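Local coordinates for protein TRAP dicarboxylate transporter, DctP subunit (Sulfurospirillum deleyianum, PDB 4OVS) that binds succinate and, as a periplasmic solute-binding protein, probably hands this dicarboxylate to a TRAP-type transporter in the membrane, at residues A139-D144 with E262-E267; D45-R50 with P254-A259; F108-K113 with H231-Y236. All blocks are in the same frame, centred on the assembly; numbering follows the deposited sequence.

Contact 1. Residues A139-D144 with E262-E267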
# COMPACT_ATOMS: atom_id res chain seq x y z
N ALA A 139 16.23 -4.90 0.19
CA ALA A 139 15.31 -3.94 -0.39
C ALA A 139 15.54 -3.80 -1.87
O ALA A 139 16.64 -3.51 -2.30
CB ALA A 139 15.50 -2.58 0.28
N LEU A 140 14.49 -3.97 -2.67
CA LEU A 140 14.63 -3.83 -4.10
C LEU A 140 13.90 -2.55 -4.52
O LEU A 140 14.33 -1.47 -4.14
CB LEU A 140 14.10 -5.07 -4.81
CG LEU A 140 14.81 -6.39 -4.57
CD1 LEU A 140 14.07 -7.57 -5.17
CD2 LEU A 140 16.16 -6.34 -5.16
N ASP A 141 12.78 -2.65 -5.25
CA ASP A 141 12.17 -1.49 -5.92
C ASP A 141 10.87 -1.01 -5.27
O ASP A 141 10.19 -1.76 -4.62
CB ASP A 141 11.71 -1.87 -7.33
CG ASP A 141 12.84 -2.09 -8.29
OD1 ASP A 141 13.70 -1.17 -8.40
OD2 ASP A 141 12.84 -3.17 -8.96
N TYR A 142 10.48 0.23 -5.53
CA TYR A 142 9.15 0.67 -5.17
C TYR A 142 8.12 0.39 -6.25
O TYR A 142 8.39 0.60 -7.45
CB TYR A 142 9.15 2.17 -4.90
CG TYR A 142 9.99 2.60 -3.72
CD1 TYR A 142 9.55 2.39 -2.44
CD2 TYR A 142 11.21 3.23 -3.89
CE1 TYR A 142 10.28 2.80 -1.35
CE2 TYR A 142 11.97 3.64 -2.78
CZ TYR A 142 11.49 3.42 -1.51
OH TYR A 142 12.21 3.82 -0.38
N TRP A 143 6.95 -0.06 -5.78
CA TRP A 143 5.72 -0.29 -6.56
C TRP A 143 4.60 0.64 -6.12
O TRP A 143 4.59 1.09 -4.98
CB TRP A 143 5.26 -1.73 -6.39
CG TRP A 143 6.04 -2.77 -7.12
CD1 TRP A 143 7.26 -2.64 -7.71
CD2 TRP A 143 5.67 -4.14 -7.27
NE1 TRP A 143 7.64 -3.84 -8.28
CE2 TRP A 143 6.68 -4.78 -8.02
CE3 TRP A 143 4.54 -4.90 -6.88
CZ2 TRP A 143 6.60 -6.12 -8.41
CZ3 TRP A 143 4.47 -6.20 -7.28
CH2 TRP A 143 5.48 -6.81 -8.04
N ASP A 144 3.63 0.92 -7.03
CA ASP A 144 2.57 1.92 -6.86
C ASP A 144 1.24 1.19 -6.59
O ASP A 144 0.98 0.15 -7.21
CB ASP A 144 2.38 2.66 -8.19
CG ASP A 144 1.38 3.78 -8.12
OD1 ASP A 144 0.99 4.22 -7.02
OD2 ASP A 144 0.99 4.27 -9.22
N GLU A 262 11.98 -5.85 -14.68
CA GLU A 262 10.94 -5.86 -15.69
C GLU A 262 9.55 -5.79 -15.05
O GLU A 262 8.67 -5.05 -15.52
CB GLU A 262 11.09 -7.11 -16.55
CG GLU A 262 12.32 -7.11 -17.33
CD GLU A 262 12.46 -8.28 -18.29
OE1 GLU A 262 11.43 -8.92 -18.61
OE2 GLU A 262 13.59 -8.54 -18.73
N ALA A 263 9.38 -6.50 -13.95
CA ALA A 263 8.11 -6.61 -13.28
C ALA A 263 7.72 -5.29 -12.61
O ALA A 263 6.54 -4.93 -12.55
CB ALA A 263 8.13 -7.74 -12.24
N THR A 264 8.74 -4.56 -12.17
CA THR A 264 8.53 -3.26 -11.55
C THR A 264 8.01 -2.28 -12.62
O THR A 264 7.04 -1.57 -12.38
CB THR A 264 9.86 -2.76 -10.97
OG1 THR A 264 10.27 -3.62 -9.88
CG2 THR A 264 9.74 -1.37 -10.47
N GLU A 265 8.63 -2.29 -13.80
CA GLU A 265 8.23 -1.40 -14.94
C GLU A 265 6.77 -1.74 -15.31
O GLU A 265 5.95 -0.85 -15.50
CB GLU A 265 9.14 -1.61 -16.15
CG GLU A 265 8.47 -1.23 -17.50
CD GLU A 265 9.38 -1.39 -18.73
OE1 GLU A 265 9.95 -2.50 -18.94
OE2 GLU A 265 9.52 -0.38 -19.49
N TYR A 266 6.47 -3.03 -15.36
CA TYR A 266 5.14 -3.51 -15.74
C TYR A 266 4.09 -3.15 -14.69
O TYR A 266 3.02 -2.66 -15.02
CB TYR A 266 5.19 -5.02 -15.94
CG TYR A 266 3.83 -5.61 -16.09
CD1 TYR A 266 3.09 -5.36 -17.23
CD2 TYR A 266 3.29 -6.42 -15.13
CE1 TYR A 266 1.82 -5.89 -17.40
CE2 TYR A 266 2.02 -6.97 -15.28
CZ TYR A 266 1.30 -6.70 -16.42
OH TYR A 266 0.03 -7.20 -16.61
N GLU A 267 4.40 -3.38 -13.43
CA GLU A 267 3.50 -3.00 -12.35
C GLU A 267 3.12 -1.55 -12.36
O GLU A 267 1.96 -1.22 -12.15
CB GLU A 267 4.07 -3.37 -10.98
CG GLU A 267 3.12 -3.33 -9.87
CD GLU A 267 2.87 -1.96 -9.21
OE1 GLU A 267 3.67 -1.00 -9.36
OE2 GLU A 267 1.82 -1.90 -8.48
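W143 fills the space between strand 137-152 and helix 253-289, which run nearly side by side here; T264 meets one edge of its indole and E267 lies over a face. The indole N-H is spent on the threonine: NE1 of W143 donates to OG1 of T264 over 3.1 Å, nearly straight at 161° and with the oxygen in the ring plane. T264 keeps OG1 beside its own backbone N, and its methyl CG2, anti to that N, packs 3.7 Å from CB of D141. The same hydroxyl sits 2.8 Å from OD2 of D141, and the carbonyl of M260 one turn back is also close to it. E267 sends CG out anti to its N (chi1 -166°) and then bends at chi2, which carries the carboxylate past the indole to the strand backbone. On the way CG passes over the six-membered ring of W143, a CH-pi contact 4.0 Å from the centroid, and the carboxylate plane stays within 5° of the indole plane. At the end of the chain OE1 of E267 takes the N-H of D144 at 3.0 Å, while OE2 lies 2.6 Å from the D144 carbonyl oxygen. A leucine in place of W143 would probably leave OG1 of T264 without its N-H donor and CG of E267 without the ring face it rests on. Two oxygens as close as OE2 and the D144 carbonyl suggest that E267 holds a proton here, so this buried acid probably reads the strand backbone through both its oxygens as a neutral group.

Contact 2. Residues D45-R50 with P254-A259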
# COMPACT_ATOMS: atom_id res chain seq x y z
N ASP A 45 2.73 -11.91 -10.33
CA ASP A 45 2.54 -13.01 -11.29
C ASP A 45 3.43 -12.83 -12.53
O ASP A 45 3.98 -13.80 -13.06
CB ASP A 45 1.06 -13.13 -11.72
CG ASP A 45 0.18 -13.83 -10.67
OD1 ASP A 45 0.70 -14.56 -9.79
OD2 ASP A 45 -1.07 -13.68 -10.82
N PHE A 46 3.64 -11.60 -12.92
CA PHE A 46 4.54 -11.32 -14.05
C PHE A 46 5.98 -11.64 -13.65
O PHE A 46 6.70 -12.32 -14.36
CB PHE A 46 4.38 -9.86 -14.48
CG PHE A 46 5.12 -9.52 -15.71
CD1 PHE A 46 6.40 -9.03 -15.62
CD2 PHE A 46 4.59 -9.74 -16.96
CE1 PHE A 46 7.14 -8.71 -16.75
CE2 PHE A 46 5.35 -9.44 -18.11
CZ PHE A 46 6.62 -8.92 -17.98
N PHE A 47 6.38 -11.19 -12.48
CA PHE A 47 7.70 -11.62 -11.92
C PHE A 47 7.86 -13.09 -11.97
O PHE A 47 8.85 -13.60 -12.48
CB PHE A 47 7.82 -11.16 -10.50
CG PHE A 47 9.00 -11.72 -9.77
CD1 PHE A 47 10.31 -11.35 -10.13
CD2 PHE A 47 8.83 -12.58 -8.69
CE1 PHE A 47 11.38 -11.86 -9.46
CE2 PHE A 47 9.93 -13.06 -8.00
CZ PHE A 47 11.19 -12.69 -8.37
N ALA A 48 6.85 -13.83 -11.50
CA ALA A 48 6.96 -15.27 -11.41
C ALA A 48 7.15 -15.90 -12.79
O ALA A 48 8.02 -16.76 -13.00
CB ALA A 48 5.69 -15.85 -10.74
N LYS A 49 6.36 -15.46 -13.73
CA LYS A 49 6.47 -15.94 -15.10
C LYS A 49 7.85 -15.65 -15.71
O LYS A 49 8.43 -16.50 -16.39
CB LYS A 49 5.40 -15.24 -15.93
CG LYS A 49 5.25 -15.82 -17.31
CD LYS A 49 4.33 -14.94 -18.20
CE LYS A 49 5.09 -13.86 -18.98
NZ LYS A 49 4.28 -13.20 -20.08
N ARG A 50 8.38 -14.45 -15.50
CA ARG A 50 9.66 -14.07 -16.12
C ARG A 50 10.88 -14.84 -15.54
O ARG A 50 11.79 -15.24 -16.28
CB ARG A 50 9.87 -12.57 -16.03
CG ARG A 50 8.90 -11.78 -16.88
CD ARG A 50 9.13 -12.06 -18.37
NE ARG A 50 10.42 -11.56 -18.82
CZ ARG A 50 11.25 -12.15 -19.68
NH1 ARG A 50 10.97 -13.35 -20.20
NH2 ARG A 50 12.39 -11.55 -19.99
N PRO A 254 21.30 -13.15 -11.11
CA PRO A 254 21.08 -12.14 -12.17
C PRO A 254 19.70 -12.25 -12.85
O PRO A 254 19.08 -11.21 -13.11
CB PRO A 254 22.22 -12.40 -13.15
CG PRO A 254 23.34 -13.06 -12.26
CD PRO A 254 22.51 -13.95 -11.35
N MSE A 255 19.22 -13.46 -13.13
CA MSE A 255 17.88 -13.63 -13.73
C MSE A 255 16.75 -13.25 -12.80
O MSE A 255 15.72 -12.76 -13.24
CB MSE A 255 17.65 -15.05 -14.17
CG MSE A 255 18.56 -15.48 -15.26
SE MSE A 255 20.15 -16.35 -14.61
CE MSE A 255 20.36 -17.75 -16.00
N VAL A 256 16.93 -13.48 -11.52
CA VAL A 256 15.89 -13.09 -10.57
C VAL A 256 15.80 -11.58 -10.56
O VAL A 256 14.72 -11.00 -10.57
CB VAL A 256 16.16 -13.65 -9.19
CG1 VAL A 256 15.34 -12.98 -8.14
CG2 VAL A 256 15.84 -15.11 -9.18
N LEU A 257 16.95 -10.94 -10.60
CA LEU A 257 17.03 -9.50 -10.51
C LEU A 257 16.52 -8.84 -11.79
O LEU A 257 15.93 -7.78 -11.73
CB LEU A 257 18.48 -9.04 -10.24
CG LEU A 257 19.04 -9.39 -8.84
CD1 LEU A 257 20.45 -8.86 -8.75
CD2 LEU A 257 18.22 -8.82 -7.70
N GLN A 258 16.76 -9.47 -12.93
CA GLN A 258 16.28 -8.91 -14.16
C GLN A 258 14.72 -9.05 -14.17
O GLN A 258 13.97 -8.10 -14.42
CB GLN A 258 16.93 -9.60 -15.37
CG GLN A 258 16.45 -9.00 -16.67
CD GLN A 258 16.90 -9.74 -17.91
OE1 GLN A 258 18.03 -10.23 -18.01
NE2 GLN A 258 16.01 -9.81 -18.88
N ALA A 259 14.25 -10.24 -13.82
CA ALA A 259 12.83 -10.51 -13.68
C ALA A 259 12.15 -9.43 -12.85
O ALA A 259 11.12 -8.87 -13.26
CB ALA A 259 12.63 -11.81 -13.09
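F47 and A259 make the apolar heart of this helix crossing, with R50 and V256 beside them. The methyl CB of A259 points at helix 39-54 and comes 3.8 Å from CD1 of F47, nearly as near to CE1. F47 reaches it because its CG stands anti to the backbone N (chi1 171°), swinging the ring across to the other helix. Farther out the tip of the ring, CZ, is 4.2 Å from CG1 of V256, and the CB of R50 also approaches, 4.1 Å from the alanine CB. M260 and A263, next along helix 253-289, continue the cover on F47, and V61 of strand 59-64 meets it from the sheet.

One backbone oxygen joins in: the carbonyl of V256 lies near the plane of the F47 ring, 3.6 Å from CE1, at its edge.

No hydrogen bond links the two segments. The polar ends of R50 and Q258 are neighbours, NH2 and NE2 being 4.2 Å apart, but both are donors and share an acceptor, E262, whose two carboxylate oxygens take NE of R50 and NE2 of Q258. The bends of the arginine chain at chi2 and chi3 fold it back to this acid, and NH1 pairs with E53 of its own helix.

Over these segments the helices run roughly antiparallel, with axes 9.2 Å apart at 146°. Helix 39-54 is the connection of a beta-alpha-beta crossover between parallel strands 26-31 and 59-64, here packed against the long helix characteristic of TRAP solute-binding proteins.

Contact 3. Residues F108-K113 with H231-Y236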
# COMPACT_ATOMS: atom_id res chain seq x y z
N PHE A 108 -1.54 14.14 2.44
CA PHE A 108 -1.29 15.17 1.43
C PHE A 108 0.18 15.49 1.18
O PHE A 108 0.47 16.53 0.61
CB PHE A 108 -2.03 16.45 1.76
CG PHE A 108 -3.52 16.30 1.71
CD1 PHE A 108 -4.19 16.36 0.51
CD2 PHE A 108 -4.24 16.05 2.86
CE1 PHE A 108 -5.57 16.20 0.43
CE2 PHE A 108 -5.64 15.89 2.80
CZ PHE A 108 -6.30 15.96 1.58
N ILE A 109 1.09 14.60 1.55
CA ILE A 109 2.52 14.86 1.33
C ILE A 109 2.89 14.81 -0.18
O ILE A 109 3.72 15.58 -0.65
CB ILE A 109 3.42 13.90 2.18
CG1 ILE A 109 4.90 14.31 2.08
CG2 ILE A 109 3.30 12.48 1.74
CD1 ILE A 109 5.41 15.09 3.24
N PHE A 110 2.23 13.94 -0.94
CA PHE A 110 2.53 13.82 -2.37
C PHE A 110 1.46 14.57 -3.20
O PHE A 110 0.26 14.30 -3.03
CB PHE A 110 2.56 12.34 -2.82
CG PHE A 110 3.69 11.52 -2.22
CD1 PHE A 110 5.02 11.76 -2.57
CD2 PHE A 110 3.44 10.53 -1.31
CE1 PHE A 110 6.07 11.01 -2.02
CE2 PHE A 110 4.47 9.78 -0.74
CZ PHE A 110 5.80 10.03 -1.10
N ARG A 111 1.90 15.47 -4.08
CA ARG A 111 1.01 16.33 -4.87
C ARG A 111 0.36 15.58 -5.99
O ARG A 111 -0.73 15.94 -6.42
CB ARG A 111 1.78 17.47 -5.52
CG ARG A 111 2.49 18.37 -4.59
CD ARG A 111 3.00 19.58 -5.32
NE ARG A 111 3.98 19.28 -6.36
CZ ARG A 111 5.26 18.98 -6.12
NH1 ARG A 111 5.74 18.92 -4.88
NH2 ARG A 111 6.08 18.74 -7.14
N ASP A 112 1.05 14.57 -6.51
CA ASP A 112 0.58 13.84 -7.68
C ASP A 112 1.61 12.77 -7.97
O ASP A 112 2.55 12.61 -7.19
CB ASP A 112 0.32 14.77 -8.87
CG ASP A 112 1.48 15.70 -9.16
OD1 ASP A 112 2.64 15.38 -8.85
OD2 ASP A 112 1.24 16.78 -9.74
N LYS A 113 1.43 12.01 -9.05
CA LYS A 113 2.31 10.89 -9.31
C LYS A 113 3.67 11.35 -9.79
O LYS A 113 4.68 10.66 -9.60
CB LYS A 113 1.71 9.96 -10.37
CG LYS A 113 0.48 9.19 -9.91
CD LYS A 113 0.84 8.04 -8.99
CE LYS A 113 -0.40 7.27 -8.52
NZ LYS A 113 -0.83 6.15 -9.41
N HIS A 231 -6.51 11.67 0.06
CA HIS A 231 -5.97 12.43 1.17
C HIS A 231 -4.61 11.90 1.61
O HIS A 231 -3.89 12.59 2.32
CB HIS A 231 -6.97 12.39 2.31
CG HIS A 231 -7.20 11.02 2.82
ND1 HIS A 231 -8.15 10.18 2.28
CD2 HIS A 231 -6.54 10.31 3.75
CE1 HIS A 231 -8.09 9.01 2.90
NE2 HIS A 231 -7.12 9.06 3.79
N GLY A 232 -4.24 10.69 1.20
CA GLY A 232 -2.91 10.15 1.47
C GLY A 232 -2.53 9.12 0.41
O GLY A 232 -3.37 8.77 -0.43
N TYR A 233 -1.30 8.61 0.45
CA TYR A 233 -0.81 7.73 -0.63
C TYR A 233 -0.47 6.34 -0.08
O TYR A 233 -0.05 6.23 1.05
CB TYR A 233 0.41 8.35 -1.37
CG TYR A 233 0.96 7.38 -2.39
CD1 TYR A 233 0.36 7.24 -3.64
CD2 TYR A 233 2.01 6.54 -2.07
CE1 TYR A 233 0.81 6.28 -4.57
CE2 TYR A 233 2.50 5.61 -3.01
CZ TYR A 233 1.88 5.48 -4.25
OH TYR A 233 2.31 4.51 -5.15
N LEU A 234 -0.63 5.30 -0.89
CA LEU A 234 -0.30 3.95 -0.51
C LEU A 234 0.52 3.33 -1.65
O LEU A 234 0.10 3.31 -2.82
CB LEU A 234 -1.56 3.13 -0.24
CG LEU A 234 -1.44 1.83 0.58
CD1 LEU A 234 -2.84 1.40 1.07
CD2 LEU A 234 -0.86 0.70 -0.24
N GLY A 235 1.72 2.86 -1.27
CA GLY A 235 2.64 2.19 -2.18
C GLY A 235 3.44 1.12 -1.44
O GLY A 235 3.32 1.00 -0.23
N TYR A 236 4.28 0.40 -2.17
CA TYR A 236 4.96 -0.79 -1.67
C TYR A 236 6.49 -0.73 -1.90
O TYR A 236 6.97 -0.10 -2.83
CB TYR A 236 4.42 -1.99 -2.42
CG TYR A 236 2.91 -2.06 -2.56
CD1 TYR A 236 2.12 -2.44 -1.49
CD2 TYR A 236 2.27 -1.78 -3.78
CE1 TYR A 236 0.73 -2.53 -1.58
CE2 TYR A 236 0.86 -1.88 -3.89
CZ TYR A 236 0.11 -2.27 -2.78
OH TYR A 236 -1.25 -2.35 -2.80
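F108 holds CG beside its own backbone N (chi1 -65°), and this lays the phenyl ring against the backbone of H231. The carbonyl oxygen of H231 stands over the ring face, 3.5 Å from CD2 of F108, and CA of H231 makes a CH-pi contact 3.9 Å from the ring centroid. H231 puts its own CG between N and carbonyl carbon, which turns the imidazole away to S229 and E208 but leaves CB 3.7 Å from CZ of F108. The backbones also meet, through a weak bond from F108 N to H231 O at 2.8 Å, bent to 128°. This joins the loop leading to helix 113-120, which D112 caps at its N-terminus, to the residues leading into strand 233-241 in the mixed sheet of the periplasmic binding-protein fold. Farther along that strand Y236 hydrogen-bonds succinate. Y233 points its CB at the loop, and CD2 of F110 packs 3.7 Å from it. The two rings meet obliquely, their planes 77° apart, with L116 against both. At the tyrosine's edge CE of K113 lies 4.2 Å from CE1 of Y233; NZ of K113 goes on to a salt bridge with D144, which the Y233 hydroxyl probably also bonds.

Contact 1 is the middle piece. It shares helix 253-289 with contact 2, centres about 11 Å apart: F46 stacks on Y266, and CD1 of F46 packs 3.8 Å from CA of A263. Its strand segment borders contact 3, about 17 Å away between centres, since strands 137-152 and 233-241 pair in one sheet; there NZ of K113 makes a salt bridge of 2.6 Å to OD2 of D144. Contacts 2 and 3 do not touch, their nearest atoms being about 12 Å apart. Contact 3 contributes Y236 to the succinate site, and contact 1 lies beside it: the W143 side chain is about 4 Å from those of Y236 and K40, and the side chain of E267 is about 9 Å from the bound succinate.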